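Local structure of DUF3298 domain-containing protein (Pseudomonas aeruginosa, 4E72) at residues 9-14 with 36-41; 96-101 with 180-185; 51-56 with 63-68; 118-123 with 188-193; 29-34 with 70-75. The protein is of unknown function but belongs to the DUF3298 family and is probably exported, its natural form carrying a signal sequence with a lipoprotein motif. All blocks are in the same frame, centred on the assembly; numbering follows the deposited sequence.

How the interactions relate
Interactions 1, 2, 4 and 5 all reach the mixed six-stranded sheet, while interaction 3 packs the end of helix 44-54 on the loop that leads into helix 68-78. Interactions 2 and 5 are buried and largely apolar, although a water lies between Glu72 and Val31 in interaction 5. Interactions 1 and 3 are only partly buried, and of the five only interaction 1 has direct hydrogen bonds across its segments. Interaction 4 lies near the centre of the chain but is a surface contact with charged side chains. Interactions 2 and 4, centres about 11 Å apart, join the same two sheets. Interactions 1 and 5 share strand 30-37 and are linked by the Arg13-Asp34 salt bridge.

Interaction 1 (9-14 with 36-41); sequences LPTERL and LKFPDE
The Phe38 ring has Thr11 over one face, with OG1 4.2 Å above the ring plane and displaced toward the rim. Leu9 and the Pro10 carbonyl reach the same ring obliquely; Leu9 CD1 comes to 3.9 Å from Phe38 CD2, the two side chains crossing at about a right angle. The other methyl of Leu9, CD2, slides past Asp40 CB in the opposite direction, so the leucine is wedged between the ring and the turn at 39-41. The polar contacts centre on Lys37 O, which accepts two bonds from opposite faces of its plane. Glu12 N gives one at 2.9 Å, nearly straight at 168°. Thr11 OG1 gives the other, also 2.9 Å, from 38° above the carbonyl plane; chi1 of 176° puts this hydroxyl anti to the backbone N and turns it to the neighbouring strand. With Lys37 N returning a bond to Glu12 O, Glu12 and Lys37 form an antiparallel hydrogen-bonded pair, and Arg13 with Leu36 the next, non-hydrogen-bonded one, in the beta hairpin of strands 12-19 and 30-37. Beyond the paired strands, a water continues the link, donating to Pro10 O at 2.6 Å and accepting from Asp40 N. On the sheet face that bears Lys37, the methyl Leu14 CD1 rests 3.7 Å from Lys37 CG, against the aliphatic part of the lysine. Phe38 goes on to touch Val91 and Ile101 of the next strands.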
# COMPACT_ATOMS: atom_id res chain seq x y z
N LEU A 9 15.90 10.65 2.33
CA LEU A 9 16.37 9.88 3.48
C LEU A 9 17.11 8.64 3.00
O LEU A 9 16.51 7.85 2.26
CB LEU A 9 15.23 9.44 4.40
CG LEU A 9 14.57 10.42 5.34
CD1 LEU A 9 13.40 9.75 6.02
CD2 LEU A 9 15.54 10.94 6.40
N PRO A 10 18.39 8.42 3.40
CA PRO A 10 19.04 7.15 3.04
C PRO A 10 18.37 6.00 3.80
O PRO A 10 17.82 6.21 4.89
CB PRO A 10 20.50 7.35 3.48
CG PRO A 10 20.60 8.76 3.98
CD PRO A 10 19.23 9.22 4.30
N THR A 11 18.36 4.80 3.23
CA THR A 11 17.69 3.67 3.87
C THR A 11 18.49 2.35 3.77
O THR A 11 19.24 2.13 2.82
CB THR A 11 16.27 3.52 3.31
OG1 THR A 11 15.69 2.36 3.90
CG2 THR A 11 16.24 3.41 1.78
N GLU A 12 18.29 1.47 4.77
CA GLU A 12 18.90 0.14 4.81
C GLU A 12 17.80 -0.93 4.57
O GLU A 12 16.78 -0.95 5.26
CB GLU A 12 19.65 -0.09 6.15
CG GLU A 12 20.23 -1.49 6.36
CD GLU A 12 21.29 -1.99 5.39
OE1 GLU A 12 22.16 -1.19 4.98
OE2 GLU A 12 21.29 -3.21 5.09
N ARG A 13 18.01 -1.77 3.54
CA ARG A 13 17.10 -2.84 3.14
C ARG A 13 17.38 -4.11 3.96
O ARG A 13 18.52 -4.58 3.99
CB ARG A 13 17.23 -3.12 1.62
CG ARG A 13 16.38 -4.29 1.12
CD ARG A 13 16.37 -4.38 -0.39
NE ARG A 13 15.65 -5.57 -0.86
CZ ARG A 13 16.21 -6.59 -1.49
NH1 ARG A 13 17.52 -6.59 -1.74
NH2 ARG A 13 15.48 -7.62 -1.89
N LEU A 14 16.34 -4.66 4.60
CA LEU A 14 16.41 -5.89 5.40
C LEU A 14 15.60 -6.98 4.71
O LEU A 14 14.37 -7.01 4.85
CB LEU A 14 15.87 -5.66 6.84
CG LEU A 14 16.54 -4.56 7.64
CD1 LEU A 14 15.51 -3.80 8.45
CD2 LEU A 14 17.62 -5.13 8.54
N LEU A 36 12.47 -2.18 5.53
CA LEU A 36 13.35 -1.02 5.55
C LEU A 36 13.58 -0.43 6.94
O LEU A 36 12.66 -0.39 7.77
CB LEU A 36 12.74 0.11 4.70
CG LEU A 36 12.50 -0.10 3.22
CD1 LEU A 36 11.57 0.97 2.70
CD2 LEU A 36 13.80 -0.09 2.43
N LYS A 37 14.78 0.12 7.12
CA LYS A 37 15.22 0.89 8.29
C LYS A 37 15.72 2.24 7.79
O LYS A 37 16.28 2.32 6.70
CB LYS A 37 16.27 0.15 9.11
CG LYS A 37 15.67 -0.56 10.32
CD LYS A 37 16.73 -1.20 11.20
CE LYS A 37 16.12 -2.05 12.28
NZ LYS A 37 17.16 -2.67 13.14
N PHE A 38 15.46 3.30 8.56
CA PHE A 38 15.86 4.67 8.23
C PHE A 38 16.82 5.17 9.33
O PHE A 38 16.37 5.48 10.44
CB PHE A 38 14.62 5.58 8.07
CG PHE A 38 13.70 5.24 6.91
CD1 PHE A 38 12.64 4.35 7.07
CD2 PHE A 38 13.85 5.87 5.67
CE1 PHE A 38 11.77 4.07 6.01
CE2 PHE A 38 12.97 5.58 4.61
CZ PHE A 38 11.94 4.69 4.79
N PRO A 39 18.15 5.21 9.05
CA PRO A 39 19.10 5.64 10.09
C PRO A 39 18.87 7.08 10.61
O PRO A 39 19.04 7.31 11.81
CB PRO A 39 20.46 5.53 9.39
CG PRO A 39 20.25 4.57 8.27
CD PRO A 39 18.85 4.82 7.81
N ASP A 40 18.46 8.02 9.73
CA ASP A 40 18.22 9.43 10.06
C ASP A 40 16.83 9.67 10.68
O ASP A 40 16.69 10.62 11.45
CB ASP A 40 18.39 10.31 8.82
CG ASP A 40 19.80 10.30 8.27
OD1 ASP A 40 20.16 9.33 7.56
OD2 ASP A 40 20.55 11.27 8.54
N GLU A 41 15.82 8.82 10.37
CA GLU A 41 14.46 8.92 10.91
C GLU A 41 14.08 7.58 11.60
O GLU A 41 13.27 6.83 11.07
CB GLU A 41 13.47 9.29 9.78
CG GLU A 41 12.16 9.90 10.24
CD GLU A 41 12.18 11.35 10.69
OE1 GLU A 41 13.14 12.08 10.36
OE2 GLU A 41 11.20 11.77 11.35
O HOH W 1 17.82 7.70 6.97

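Interaction 2 (96-101 with 180-185); sequences DGLVII and VALTFG
Leu182 O accepts a hydrogen bond from His95 NE2, and Ile100 packs its CD1 against the same oxygen at 3.7 Å, a van der Waals approach. No hydrogen bond crosses between 96-101 and 180-185 themselves, so the contact rests mainly on apolar packing. Ile100 divides its branches between two residues. Its CG2, anti to the backbone N, meets the methyl of Ala181 at a CG2-CB distance of 3.8 Å, while the CG1 branch, with chi2 at -52°, turns CD1 to the Leu182 carbonyl. Two residues back on the same strand, Leu98 points the same way, and its CD1 touches Leu182 CD1 at 3.9 Å, the two leucines inclined to one another. At the more exposed end, Asp96 OD2 stands 4.2 Å from Phe184 CE1, at the edge of the ring and close to its plane; the carboxylate and ring planes are inclined by only 20°. The same OD2 takes a hydrogen bond from Gly224 N. Asn122 pins the backbone of 180-182, OD1 taking Leu182 N and ND2 bonding to Val180 O. Leu182 is the centre of an inverse gamma turn, closed by a weak bond of 3.0 Å from Thr183 N to Ala181 O. The geometry is that of an outer strand of a three-stranded sheet, with an inverse gamma turn next to it, docked by apolar side chains onto the larger sheet.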
# COMPACT_ATOMS: atom_id res chain seq x y z
N ASP A 96 9.63 16.71 -1.35
CA ASP A 96 9.18 17.86 -0.56
C ASP A 96 9.03 17.54 0.94
O ASP A 96 8.12 18.05 1.60
CB ASP A 96 7.84 18.36 -1.16
CG ASP A 96 7.95 18.82 -2.62
OD1 ASP A 96 8.75 19.73 -2.89
OD2 ASP A 96 7.24 18.23 -3.48
N GLY A 97 9.94 16.71 1.47
CA GLY A 97 9.92 16.29 2.86
C GLY A 97 8.99 15.13 3.17
O GLY A 97 8.86 14.74 4.33
N LEU A 98 8.33 14.56 2.14
CA LEU A 98 7.43 13.41 2.29
C LEU A 98 8.12 12.11 1.90
O LEU A 98 8.91 12.09 0.96
CB LEU A 98 6.16 13.55 1.43
CG LEU A 98 5.25 14.78 1.57
CD1 LEU A 98 3.98 14.56 0.77
CD2 LEU A 98 4.85 15.03 3.01
N VAL A 99 7.80 11.01 2.62
CA VAL A 99 8.31 9.66 2.28
C VAL A 99 7.09 8.82 1.94
O VAL A 99 6.21 8.69 2.78
CB VAL A 99 9.20 8.98 3.36
CG1 VAL A 99 9.87 7.72 2.80
CG2 VAL A 99 10.25 9.93 3.90
N ILE A 100 6.98 8.33 0.70
CA ILE A 100 5.84 7.51 0.30
C ILE A 100 6.31 6.06 0.26
O ILE A 100 7.13 5.71 -0.57
CB ILE A 100 5.14 7.93 -1.03
CG1 ILE A 100 4.94 9.46 -1.18
CG2 ILE A 100 3.85 7.10 -1.28
CD1 ILE A 100 4.25 10.25 -0.05
N ILE A 101 5.87 5.27 1.23
CA ILE A 101 6.23 3.86 1.37
C ILE A 101 5.09 3.03 0.83
O ILE A 101 3.94 3.22 1.24
CB ILE A 101 6.57 3.49 2.85
CG1 ILE A 101 7.83 4.28 3.32
CG2 ILE A 101 6.80 1.97 2.99
CD1 ILE A 101 8.00 4.37 4.80
N VAL A 180 -4.32 5.74 -0.43
CA VAL A 180 -4.17 7.01 -1.11
C VAL A 180 -2.75 7.46 -0.91
O VAL A 180 -2.31 7.56 0.23
CB VAL A 180 -5.18 8.06 -0.54
CG1 VAL A 180 -4.96 9.46 -1.15
CG2 VAL A 180 -6.63 7.62 -0.73
N ALA A 181 -2.02 7.77 -2.00
CA ALA A 181 -0.65 8.24 -1.87
C ALA A 181 -0.46 9.62 -2.49
O ALA A 181 -0.98 9.90 -3.58
CB ALA A 181 0.30 7.27 -2.50
N LEU A 182 0.30 10.49 -1.77
CA LEU A 182 0.63 11.82 -2.23
C LEU A 182 1.84 11.73 -3.18
O LEU A 182 2.94 12.20 -2.87
CB LEU A 182 0.88 12.79 -1.05
CG LEU A 182 -0.35 13.19 -0.18
CD1 LEU A 182 0.08 14.07 0.98
CD2 LEU A 182 -1.41 13.95 -1.01
N THR A 183 1.63 11.08 -4.34
CA THR A 183 2.68 10.93 -5.35
C THR A 183 2.90 12.31 -6.03
O THR A 183 2.09 13.24 -5.88
CB THR A 183 2.37 9.75 -6.28
OG1 THR A 183 0.98 9.75 -6.58
CG2 THR A 183 2.72 8.41 -5.65
N PHE A 184 4.06 12.49 -6.65
CA PHE A 184 4.45 13.79 -7.19
C PHE A 184 3.62 14.22 -8.42
O PHE A 184 3.24 15.39 -8.49
CB PHE A 184 5.95 13.81 -7.53
CG PHE A 184 6.48 15.13 -8.01
CD1 PHE A 184 6.96 16.07 -7.11
CD2 PHE A 184 6.53 15.43 -9.37
CE1 PHE A 184 7.44 17.31 -7.55
CE2 PHE A 184 7.01 16.67 -9.81
CZ PHE A 184 7.46 17.60 -8.90
N GLY A 185 3.32 13.30 -9.33
CA GLY A 185 2.63 13.62 -10.58
C GLY A 185 1.15 13.89 -10.48
O GLY A 185 0.62 14.71 -11.23

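Interaction 3 (51-56 with 63-68); sequences ALLEMT and PLPASL
Leu53 is the densely packed part of this contact, touched by each residue from Leu64 to Leu68. Its CD1 lies 3.5 Å from Pro65 O, and its CD2 sits 3.8 Å from Ser67 O and 3.9 Å from Leu68 CD2. Leu68 uses its other methyl on Leu52, a CD1-CD1 contact of 4.1 Å. All three leucines are buried, and Leu52 and Leu68 continue inward to Leu87 of strand 84-95. In outline these are two consecutive helices joined by a loop: helix 44-54 leads through a connection, of which residues 58-61 are not modelled, into helix 68-78. Ser67 is the N-cap of the second helix, its OG accepting from Ala70 N. The side nearer to solvent has close individual contacts but fewer neighbours, a single partly exposed leucine lying against polar groups. Leu64 CD2 approaches Leu53 O at 3.3 Å, although this carbonyl already takes two hydrogen bonds from Thr56. One is from the backbone N; the other, from OG1, is short at 2.6 Å and tilted 16° from the carbonyl plane. A chi1 of 70° places that hydroxyl between the backbone N and the carbonyl carbon of Thr56, from where it can turn back along the chain. The remaining methyl, Leu64 CD1, lies 3.5 Å from Glu54 OE2, the two side chains crossing at about a right angle. Glu54 bends at chi2 to come this near; its carboxylate is engaged by Arg50 at OE2 and Arg57 at OE1, which probably keeps its charge balanced beside the leucine.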
# COMPACT_ATOMS: atom_id res chain seq x y z
N ALA A 51 2.78 -1.57 10.16
CA ALA A 51 1.97 -1.51 8.93
C ALA A 51 2.06 -2.84 8.17
O ALA A 51 1.06 -3.27 7.60
CB ALA A 51 2.41 -0.34 8.05
N LEU A 52 3.23 -3.51 8.19
CA LEU A 52 3.36 -4.83 7.55
C LEU A 52 2.66 -5.90 8.36
O LEU A 52 2.00 -6.76 7.79
CB LEU A 52 4.81 -5.22 7.35
CG LEU A 52 5.53 -4.53 6.23
CD1 LEU A 52 7.03 -4.75 6.34
CD2 LEU A 52 4.97 -4.97 4.88
N LEU A 53 2.73 -5.82 9.71
CA LEU A 53 2.07 -6.78 10.60
C LEU A 53 0.55 -6.73 10.45
O LEU A 53 -0.09 -7.77 10.57
CB LEU A 53 2.48 -6.56 12.06
CG LEU A 53 3.87 -7.06 12.43
CD1 LEU A 53 4.27 -6.53 13.81
CD2 LEU A 53 3.96 -8.59 12.38
N GLU A 54 -0.01 -5.53 10.16
CA GLU A 54 -1.46 -5.30 9.94
C GLU A 54 -1.96 -6.06 8.71
O GLU A 54 -3.10 -6.50 8.67
CB GLU A 54 -1.76 -3.80 9.75
CG GLU A 54 -1.71 -2.96 11.04
CD GLU A 54 -2.78 -3.18 12.10
OE1 GLU A 54 -3.85 -3.76 11.78
OE2 GLU A 54 -2.54 -2.77 13.25
N MSE A 55 -1.09 -6.22 7.70
CA MSE A 55 -1.40 -6.94 6.46
C MSE A 55 -1.44 -8.46 6.66
O MSE A 55 -1.79 -9.18 5.73
CB MSE A 55 -0.39 -6.60 5.38
CG MSE A 55 -0.22 -5.11 5.16
SE MSE A 55 1.05 -4.85 3.75
CE MSE A 55 -0.18 -4.99 2.27
N THR A 56 -1.10 -8.96 7.85
CA THR A 56 -1.14 -10.40 8.12
C THR A 56 -2.44 -10.78 8.83
O THR A 56 -2.73 -11.98 8.96
CB THR A 56 0.07 -10.86 8.95
OG1 THR A 56 -0.04 -10.35 10.29
CG2 THR A 56 1.41 -10.53 8.30
N PRO A 63 -5.38 -10.16 18.04
CA PRO A 63 -4.21 -9.28 18.27
C PRO A 63 -3.03 -9.68 17.39
O PRO A 63 -2.88 -10.84 17.01
CB PRO A 63 -3.92 -9.45 19.77
CG PRO A 63 -4.50 -10.74 20.14
CD PRO A 63 -5.55 -11.13 19.14
N LEU A 64 -2.22 -8.70 17.02
CA LEU A 64 -1.08 -8.94 16.15
C LEU A 64 0.16 -9.42 16.89
O LEU A 64 0.34 -9.06 18.06
CB LEU A 64 -0.75 -7.64 15.39
CG LEU A 64 -1.75 -7.24 14.30
CD1 LEU A 64 -1.32 -5.99 13.63
CD2 LEU A 64 -1.90 -8.33 13.24
N PRO A 65 1.08 -10.19 16.22
CA PRO A 65 2.37 -10.52 16.85
C PRO A 65 3.13 -9.23 17.21
O PRO A 65 2.89 -8.18 16.60
CB PRO A 65 3.10 -11.30 15.75
CG PRO A 65 2.01 -11.82 14.88
CD PRO A 65 1.03 -10.72 14.84
N ALA A 66 4.05 -9.29 18.19
CA ALA A 66 4.81 -8.11 18.63
C ALA A 66 5.86 -7.62 17.62
O ALA A 66 6.32 -6.49 17.72
CB ALA A 66 5.52 -8.42 19.94
N SER A 67 6.27 -8.50 16.68
CA SER A 67 7.32 -8.19 15.74
C SER A 67 7.26 -9.08 14.52
O SER A 67 6.65 -10.16 14.56
CB SER A 67 8.69 -8.35 16.40
OG SER A 67 8.92 -9.70 16.77
N LEU A 68 7.96 -8.66 13.47
CA LEU A 68 8.07 -9.43 12.24
C LEU A 68 8.80 -10.77 12.49
O LEU A 68 8.44 -11.75 11.85
CB LEU A 68 8.76 -8.60 11.13
CG LEU A 68 7.81 -7.59 10.48
CD1 LEU A 68 8.59 -6.59 9.64
CD2 LEU A 68 6.69 -8.29 9.66

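Interaction 4 (118-123 with 188-193); sequences RGFINY and TLKYDA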
# COMPACT_ATOMS: atom_id res chain seq x y z
N ARG A 118 -2.06 -4.72 -0.58
CA ARG A 118 -1.31 -3.49 -0.91
C ARG A 118 -1.67 -2.45 0.10
O ARG A 118 -2.73 -2.54 0.69
CB ARG A 118 -1.57 -2.96 -2.34
CG ARG A 118 -1.05 -3.83 -3.47
CD ARG A 118 0.46 -3.85 -3.61
NE ARG A 118 0.87 -4.64 -4.78
CZ ARG A 118 0.92 -5.97 -4.84
NH1 ARG A 118 0.60 -6.71 -3.77
NH2 ARG A 118 1.28 -6.58 -5.96
N GLY A 119 -0.78 -1.49 0.29
CA GLY A 119 -0.97 -0.38 1.23
C GLY A 119 0.02 0.75 1.01
O GLY A 119 1.03 0.59 0.30
N PHE A 120 -0.27 1.89 1.61
CA PHE A 120 0.63 3.05 1.54
C PHE A 120 0.90 3.59 2.93
O PHE A 120 0.06 3.46 3.83
CB PHE A 120 0.05 4.18 0.67
CG PHE A 120 -0.04 3.94 -0.81
CD1 PHE A 120 1.10 3.62 -1.55
CD2 PHE A 120 -1.23 4.16 -1.49
CE1 PHE A 120 1.03 3.43 -2.94
CE2 PHE A 120 -1.30 3.99 -2.88
CZ PHE A 120 -0.18 3.61 -3.59
N ILE A 121 2.06 4.20 3.09
CA ILE A 121 2.44 5.02 4.24
C ILE A 121 2.82 6.38 3.63
O ILE A 121 3.66 6.43 2.73
CB ILE A 121 3.56 4.44 5.13
CG1 ILE A 121 3.25 3.02 5.65
CG2 ILE A 121 3.91 5.43 6.28
CD1 ILE A 121 4.46 2.29 6.32
N ASN A 122 2.18 7.45 4.08
CA ASN A 122 2.51 8.82 3.68
C ASN A 122 3.13 9.49 4.91
O ASN A 122 2.42 9.95 5.78
CB ASN A 122 1.30 9.58 3.16
CG ASN A 122 0.73 9.01 1.90
OD1 ASN A 122 1.11 9.43 0.80
ND2 ASN A 122 -0.17 8.04 2.05
N TYR A 123 4.45 9.44 5.02
CA TYR A 123 5.14 10.00 6.17
C TYR A 123 5.67 11.41 5.89
O TYR A 123 6.51 11.59 5.01
CB TYR A 123 6.29 9.07 6.58
CG TYR A 123 6.92 9.48 7.89
CD1 TYR A 123 6.36 9.11 9.11
CD2 TYR A 123 8.10 10.22 7.91
CE1 TYR A 123 6.93 9.49 10.32
CE2 TYR A 123 8.68 10.62 9.12
CZ TYR A 123 8.08 10.26 10.32
OH TYR A 123 8.66 10.60 11.52
N THR A 188 -2.32 9.36 -6.15
CA THR A 188 -2.57 7.95 -6.54
C THR A 188 -3.59 7.28 -5.61
O THR A 188 -3.42 7.32 -4.39
CB THR A 188 -1.25 7.15 -6.57
OG1 THR A 188 -0.37 7.77 -7.50
CG2 THR A 188 -1.45 5.66 -6.97
N LEU A 189 -4.64 6.67 -6.20
CA LEU A 189 -5.62 5.84 -5.48
C LEU A 189 -5.38 4.41 -5.92
O LEU A 189 -5.58 4.08 -7.10
CB LEU A 189 -7.10 6.20 -5.71
CG LEU A 189 -7.59 7.63 -5.50
CD1 LEU A 189 -9.10 7.63 -5.42
CD2 LEU A 189 -7.05 8.23 -4.25
N LYS A 190 -4.89 3.58 -5.01
CA LYS A 190 -4.57 2.19 -5.30
C LYS A 190 -5.64 1.26 -4.70
O LYS A 190 -5.98 1.38 -3.52
CB LYS A 190 -3.16 1.87 -4.78
CG LYS A 190 -2.78 0.40 -4.87
CD LYS A 190 -2.08 0.08 -6.14
CE LYS A 190 -0.70 -0.44 -5.88
NZ LYS A 190 -0.08 -0.90 -7.15
N TYR A 191 -6.14 0.34 -5.52
CA TYR A 191 -7.22 -0.57 -5.16
C TYR A 191 -6.75 -1.98 -4.92
O TYR A 191 -5.88 -2.50 -5.61
CB TYR A 191 -8.31 -0.58 -6.27
CG TYR A 191 -9.15 0.67 -6.15
CD1 TYR A 191 -8.63 1.91 -6.52
CD2 TYR A 191 -10.41 0.63 -5.57
CE1 TYR A 191 -9.37 3.08 -6.34
CE2 TYR A 191 -11.15 1.79 -5.38
CZ TYR A 191 -10.62 3.02 -5.74
OH TYR A 191 -11.31 4.19 -5.51
N ASP A 192 -7.37 -2.61 -3.92
CA ASP A 192 -7.14 -4.01 -3.64
C ASP A 192 -7.66 -4.80 -4.82
O ASP A 192 -8.59 -4.34 -5.51
CB ASP A 192 -7.83 -4.42 -2.33
CG ASP A 192 -7.06 -4.00 -1.09
OD1 ASP A 192 -5.84 -4.33 -1.00
OD2 ASP A 192 -7.67 -3.40 -0.17
N ALA A 193 -7.05 -5.95 -5.07
CA ALA A 193 -7.52 -6.85 -6.13
C ALA A 193 -8.98 -7.22 -5.84
O ALA A 193 -9.37 -7.31 -4.68
CB ALA A 193 -6.65 -8.11 -6.14
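Phe120 and Lys190 meet at about a right angle, and this crossing is the closest part of the contact. The ring atoms CE2 and CZ lie 3.4 Å and 3.7 Å from Lys190 CB, which reaches the ring obliquely. Thr188, two residues earlier on the same strand, also crosses the phenylalanine nearly at a right angle, its CG2 4.2 Å from Phe120 CZ; the Thr188 hydroxyl is turned to Thr183 OG1 instead. Beyond CB the lysine leaves the ring. Its CG stands anti to the backbone N, chi1 172°, and bends at chi2 and chi3 carry the chain across Arg118 at a slant, where Lys190 CE is 4.2 Å from Arg118 CG. The charged ends then come near each other, with Arg118 NE 4.5 Å from Lys190 NZ. A salt bridge from Lys190 NZ to Glu205 OE2 would be expected to moderate this like-charge approach, helped a little by a long, weak ion pair to Glu102. Asp192 approaches at the same end: its OD1 is 3.8 Å from Arg118 N, and its OD2 is hydrogen-bonded to His179 NE2. No hydrogen bond joins the two segments. Their strand axes pass 8.7 Å apart with N-to-C directions 145° from each other, a spacing too wide for neighbours in one sheet. The evidence is therefore of face-to-face packing between strands of two sheets, the six-stranded one with 115-124 and the three-stranded one with 187-190.

Interaction 5 (29-34 with 70-75); sequences PLVNID and AYERQF
A helix packed lengthwise on one face of a beta sheet makes this contact: helix 68-78 covers strand 30-37, and Val31 and Ile33 point from the strand to Glu72 and Phe75. The axes of 30-34 and 70-75 pass 8.9 Å apart and run nearly antiparallel, at 164°. The tightest packing is between Val31 CG2 and Phe75 CD2, 3.4 Å, with the methyl oblique to the ring. Chi1 of -177° sets the Phe75 ring anti to the backbone N, and from there its CE2 also comes to 3.9 Å from Leu30 O. Val31 shares its two methyls between successive turns of the helix: while CG2 meets the ring, CG1 lies 4.0 Å from Glu72 CB. One strand repeat further on, Ile33 CD1 touches the same Glu72 CB at 4.1 Å, so the glutamate presents its aliphatic root to two branched residues. Its carboxylate extends beyond them, and OE2 is hydrogen-bonded by His18 ND1 of strand 12-19. A water also lies between Glu72 OE2 and Val31 O, 2.6 Å and 2.8 Å away, with more acceptors in reach than it has protons. Along the helix, Phe75 CB lies over one face of the Tyr71 ring, whose hydroxyl bonds to Ser85 of strand 84-95. A helix set along a strand in this way, through apolar side chains, is typical of two-layer alpha/beta packing.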
# COMPACT_ATOMS: atom_id res chain seq x y z
N PRO A 29 6.98 -24.93 3.90
CA PRO A 29 6.51 -23.55 4.22
C PRO A 29 7.65 -22.54 4.27
O PRO A 29 8.75 -22.86 4.73
CB PRO A 29 5.84 -23.73 5.58
CG PRO A 29 5.39 -25.16 5.58
CD PRO A 29 6.53 -25.88 4.94
N LEU A 30 7.39 -21.34 3.74
CA LEU A 30 8.33 -20.25 3.48
C LEU A 30 7.79 -18.89 3.91
O LEU A 30 6.63 -18.57 3.65
CB LEU A 30 8.53 -20.25 1.93
CG LEU A 30 9.44 -19.23 1.23
CD1 LEU A 30 10.04 -19.87 -0.03
CD2 LEU A 30 8.65 -17.99 0.78
N VAL A 31 8.65 -18.07 4.53
CA VAL A 31 8.37 -16.69 4.93
C VAL A 31 9.42 -15.79 4.29
O VAL A 31 10.62 -15.95 4.52
CB VAL A 31 8.27 -16.42 6.46
CG1 VAL A 31 8.04 -14.93 6.73
CG2 VAL A 31 7.14 -17.24 7.07
N ASN A 32 8.96 -14.83 3.48
CA ASN A 32 9.84 -13.90 2.79
C ASN A 32 9.51 -12.47 3.23
O ASN A 32 8.42 -11.98 2.96
CB ASN A 32 9.74 -14.11 1.26
CG ASN A 32 10.67 -13.25 0.44
OD1 ASN A 32 10.76 -12.02 0.61
ND2 ASN A 32 11.35 -13.88 -0.49
N ILE A 33 10.45 -11.82 3.96
CA ILE A 33 10.28 -10.46 4.50
C ILE A 33 11.36 -9.54 3.95
O ILE A 33 12.55 -9.79 4.15
CB ILE A 33 10.26 -10.45 6.07
CG1 ILE A 33 9.03 -11.21 6.62
CG2 ILE A 33 10.33 -9.00 6.64
CD1 ILE A 33 9.17 -11.66 8.04
N ASP A 34 10.94 -8.45 3.27
CA ASP A 34 11.79 -7.43 2.66
C ASP A 34 11.36 -6.06 3.19
O ASP A 34 10.46 -5.43 2.64
CB ASP A 34 11.69 -7.51 1.12
CG ASP A 34 12.53 -6.50 0.34
OD1 ASP A 34 13.34 -5.77 0.98
OD2 ASP A 34 12.36 -6.42 -0.90
N ALA A 70 8.61 -12.45 15.44
CA ALA A 70 7.60 -13.24 16.14
C ALA A 70 6.59 -13.79 15.12
O ALA A 70 6.19 -14.95 15.23
CB ALA A 70 6.91 -12.42 17.22
N TYR A 71 6.20 -12.98 14.11
CA TYR A 71 5.26 -13.41 13.06
C TYR A 71 5.85 -14.57 12.24
O TYR A 71 5.16 -15.55 11.99
CB TYR A 71 4.86 -12.25 12.12
CG TYR A 71 4.11 -12.73 10.89
CD1 TYR A 71 2.79 -13.16 10.97
CD2 TYR A 71 4.75 -12.82 9.65
CE1 TYR A 71 2.12 -13.66 9.86
CE2 TYR A 71 4.09 -13.35 8.53
CZ TYR A 71 2.77 -13.74 8.64
OH TYR A 71 2.08 -14.18 7.54
N GLU A 72 7.09 -14.41 11.77
CA GLU A 72 7.80 -15.41 10.96
C GLU A 72 7.87 -16.75 11.71
O GLU A 72 7.50 -17.78 11.15
CB GLU A 72 9.20 -14.87 10.59
CG GLU A 72 10.24 -15.94 10.31
CD GLU A 72 11.51 -15.35 9.75
OE1 GLU A 72 12.37 -14.91 10.54
OE2 GLU A 72 11.62 -15.27 8.50
N ARG A 73 8.27 -16.72 13.00
CA ARG A 73 8.34 -17.87 13.91
C ARG A 73 6.95 -18.52 14.04
O ARG A 73 6.83 -19.75 13.88
CB ARG A 73 8.89 -17.41 15.27
CG ARG A 73 8.81 -18.40 16.43
CD ARG A 73 9.68 -17.95 17.60
NE ARG A 73 9.26 -16.67 18.20
CZ ARG A 73 9.95 -15.54 18.17
NH1 ARG A 73 11.12 -15.48 17.52
NH2 ARG A 73 9.50 -14.45 18.77
N GLN A 74 5.90 -17.72 14.33
CA GLN A 74 4.54 -18.24 14.46
C GLN A 74 4.03 -18.89 13.14
O GLN A 74 3.53 -20.01 13.18
CB GLN A 74 3.58 -17.16 14.94
CG GLN A 74 2.19 -17.73 15.28
CD GLN A 74 1.16 -16.68 15.61
OE1 GLN A 74 1.47 -15.52 15.89
NE2 GLN A 74 -0.10 -17.07 15.59
N PHE A 75 4.20 -18.21 11.98
CA PHE A 75 3.73 -18.75 10.69
C PHE A 75 4.40 -20.08 10.37
O PHE A 75 3.71 -21.02 10.00
CB PHE A 75 3.97 -17.74 9.53
CG PHE A 75 3.43 -18.23 8.20
CD1 PHE A 75 2.13 -17.96 7.82
CD2 PHE A 75 4.23 -18.98 7.34
CE1 PHE A 75 1.63 -18.44 6.59
CE2 PHE A 75 3.73 -19.45 6.12
CZ PHE A 75 2.44 -19.16 5.75
O HOH W 2 11.85 -14.14 6.20